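Local atomic coordinates of TarM (Staphylococcus aureus subsp. aureus 21178, PDB entry 4X7R), a protein that belongs to the group 1 glycosyltransferases, which have the GT-B fold, and binds uridine-5'-diphosphate. Residues Gln243-His249 with Ile276-Leu282. The protein carries 1 engineered substitution. Sequence-based numbering, arbitrary orientation.
Sequences QKYGVIH and INGVIVL. With 3YW ((2S)-2,3-dihydroxypropyl 2-acetamido-2-deoxy-alpha-D-glucopyranoside), chain F.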
# COMPACT_ATOMS: atom_id res chain seq x y z
N GLN A 243 10.71 5.71 -21.32
CA GLN A 243 10.73 6.81 -20.37
C GLN A 243 10.69 6.31 -18.93
O GLN A 243 10.08 5.26 -18.63
CB GLN A 243 9.57 7.78 -20.64
CG GLN A 243 9.56 8.28 -22.09
CD GLN A 243 8.48 9.28 -22.34
OE1 GLN A 243 8.17 10.11 -21.49
NE2 GLN A 243 7.91 9.25 -23.54
N LYS A 244 11.36 7.07 -18.04
CA LYS A 244 11.42 6.73 -16.61
C LYS A 244 11.04 7.91 -15.75
O LYS A 244 11.66 8.98 -15.84
CB LYS A 244 12.80 6.17 -16.20
CG LYS A 244 13.22 4.89 -16.94
CD LYS A 244 14.61 4.42 -16.51
CE LYS A 244 15.04 3.11 -17.18
NZ LYS A 244 16.32 2.60 -16.60
N TYR A 245 10.04 7.70 -14.88
CA TYR A 245 9.56 8.73 -13.94
C TYR A 245 9.47 8.15 -12.58
O TYR A 245 9.13 6.98 -12.43
CB TYR A 245 8.15 9.27 -14.33
CG TYR A 245 8.12 9.95 -15.68
CD1 TYR A 245 8.49 11.29 -15.81
CD2 TYR A 245 7.81 9.24 -16.83
CE1 TYR A 245 8.53 11.90 -17.06
CE2 TYR A 245 7.82 9.85 -18.08
CZ TYR A 245 8.19 11.18 -18.19
OH TYR A 245 8.26 11.77 -19.42
N GLY A 246 9.74 8.98 -11.59
CA GLY A 246 9.62 8.60 -10.18
C GLY A 246 8.57 9.51 -9.60
O GLY A 246 8.61 10.71 -9.86
N VAL A 247 7.56 8.95 -8.87
CA VAL A 247 6.57 9.79 -8.18
C VAL A 247 6.87 9.70 -6.68
O VAL A 247 6.85 8.61 -6.12
CB VAL A 247 5.07 9.44 -8.48
CG1 VAL A 247 4.13 10.27 -7.59
CG2 VAL A 247 4.71 9.64 -9.96
N ILE A 248 7.16 10.85 -6.05
CA ILE A 248 7.39 10.93 -4.60
C ILE A 248 6.02 11.23 -3.94
O ILE A 248 5.35 12.20 -4.28
CB ILE A 248 8.55 11.89 -4.26
CG1 ILE A 248 9.89 11.17 -4.63
CG2 ILE A 248 8.51 12.28 -2.76
CD1 ILE A 248 11.10 11.91 -4.60
N HIS A 249 5.55 10.31 -3.12
CA HIS A 249 4.22 10.40 -2.53
C HIS A 249 4.22 11.02 -1.12
O HIS A 249 3.16 11.31 -0.58
CB HIS A 249 3.57 9.00 -2.48
CG HIS A 249 3.16 8.49 -3.81
ND1 HIS A 249 1.90 8.74 -4.32
CD2 HIS A 249 3.85 7.77 -4.72
CE1 HIS A 249 1.86 8.16 -5.50
NE2 HIS A 249 3.02 7.56 -5.78
N ILE A 276 16.89 10.66 -15.28
CA ILE A 276 15.65 10.04 -15.78
C ILE A 276 14.77 11.12 -16.43
O ILE A 276 15.21 12.28 -16.55
CB ILE A 276 14.91 9.18 -14.70
CG1 ILE A 276 14.49 10.00 -13.46
CG2 ILE A 276 15.75 7.92 -14.31
CD1 ILE A 276 13.48 9.35 -12.54
N ASN A 277 13.54 10.78 -16.85
CA ASN A 277 12.71 11.80 -17.48
C ASN A 277 12.13 12.81 -16.49
O ASN A 277 11.85 13.94 -16.87
CB ASN A 277 11.67 11.19 -18.41
CG ASN A 277 12.27 10.34 -19.48
OD1 ASN A 277 12.74 9.24 -19.23
ND2 ASN A 277 12.25 10.84 -20.71
N GLY A 278 12.03 12.43 -15.21
CA GLY A 278 11.51 13.34 -14.22
C GLY A 278 11.11 12.72 -12.90
O GLY A 278 10.74 11.54 -12.83
N VAL A 279 11.18 13.53 -11.86
CA VAL A 279 10.74 13.15 -10.52
C VAL A 279 9.55 14.05 -10.20
O VAL A 279 9.65 15.28 -10.28
CB VAL A 279 11.90 13.20 -9.50
CG1 VAL A 279 11.38 13.11 -8.05
CG2 VAL A 279 12.90 12.07 -9.78
N ILE A 280 8.41 13.42 -9.94
CA ILE A 280 7.15 14.10 -9.68
C ILE A 280 6.88 14.21 -8.19
O ILE A 280 7.03 13.24 -7.46
CB ILE A 280 5.95 13.45 -10.46
CG1 ILE A 280 5.97 13.81 -11.97
CG2 ILE A 280 4.57 13.87 -9.87
CD1 ILE A 280 6.99 13.17 -12.83
N VAL A 281 6.48 15.42 -7.75
CA VAL A 281 6.04 15.69 -6.39
C VAL A 281 4.62 16.18 -6.50
O VAL A 281 4.22 16.66 -7.56
CB VAL A 281 6.97 16.57 -5.53
CG1 VAL A 281 8.31 15.87 -5.30
CG2 VAL A 281 7.16 17.96 -6.13
N LEU A 282 3.85 16.09 -5.42
CA LEU A 282 2.44 16.41 -5.48
C LEU A 282 2.07 17.86 -5.30
O LEU A 282 0.95 18.24 -5.68
CB LEU A 282 1.64 15.50 -4.54
CG LEU A 282 1.82 13.97 -4.74
CD1 LEU A 282 1.37 13.22 -3.49
CD2 LEU A 282 1.08 13.49 -5.98
O3A 3YW F . 4.99 5.44 1.91
C4A 3YW F . 1.75 6.62 0.43
C5A 3YW F . 2.78 6.30 1.48
O5 3YW F . 0.59 9.03 -1.09
C6A 3YW F . 4.08 5.80 0.88
C5 3YW F . -0.69 9.66 -1.18
C6 3YW F . -1.11 9.58 -2.63
C4 3YW F . -0.58 11.08 -0.62
O6 3YW F . -0.18 10.22 -3.48
C3 3YW F . -0.28 10.99 0.87
O4 3YW F . -1.81 11.77 -0.80
O3 3YW F . -0.13 12.28 1.46
O7 3YW F . 2.77 10.99 3.06
C7 3YW F . 1.86 10.24 3.42
C8 3YW F . 1.66 9.86 4.85
N2 3YW F . 0.99 9.74 2.55
C2 3YW F . 0.95 10.12 1.14
C1 3YW F . 1.11 8.88 0.23
O1 3YW F . 0.83 7.64 0.82
O2 3YW F . 2.25 5.31 2.37
O HOH W 1 4.81 14.58 -3.07
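I280 N donates to G246 O at 2.7 Å in a nearly straight bond, midway along two parallel strands that G246 N to G278 O and I248 N to I280 O also join. Just before strand 278-281, the side-chain carbonyl of N277 stands in for a main-chain acceptor, which a short amide side chain can do: with CG anti to the carbonyl carbon (chi1 -57°), OD1 takes K244 N at 2.8 Å, the donor standing above the carbonyl plane. That bond is almost straight, whereas the one from the backbone N of N277 to K244 O is bent (136°). The CB of N277 lies over one face of the Y245 ring, 3.9 Å from its centroid, a CH-pi contact. The ring is steadied at its edge, where Y245 OH donates to Q243 OE1 (2.7 Å). G278, at phi 165°, has a backbone that calls for glycine, and a CB there would crowd Y245 CD1.

Beta-branched V247 and I280 pack beside Y245 on one face, under helix 480-492; on the other, I248 CD1 reaches V279 CG1 at 3.7 Å, beside helix 264-271.

Toward the C-terminal ends, a water links I248 O and L282 N. H249 ND1 shares a hydrogen bond with 3YW O6 (2.7 Å), while its NE2 bonds D226; L282 CD1 lies 3.4 Å from 3YW O6. This is a parallel beta-alpha-beta unit of a Rossmann-like GT-B domain, with helix 264-271 in the crossover and H249 and L282, in the loops that follow the strands, lining the 3YW pocket.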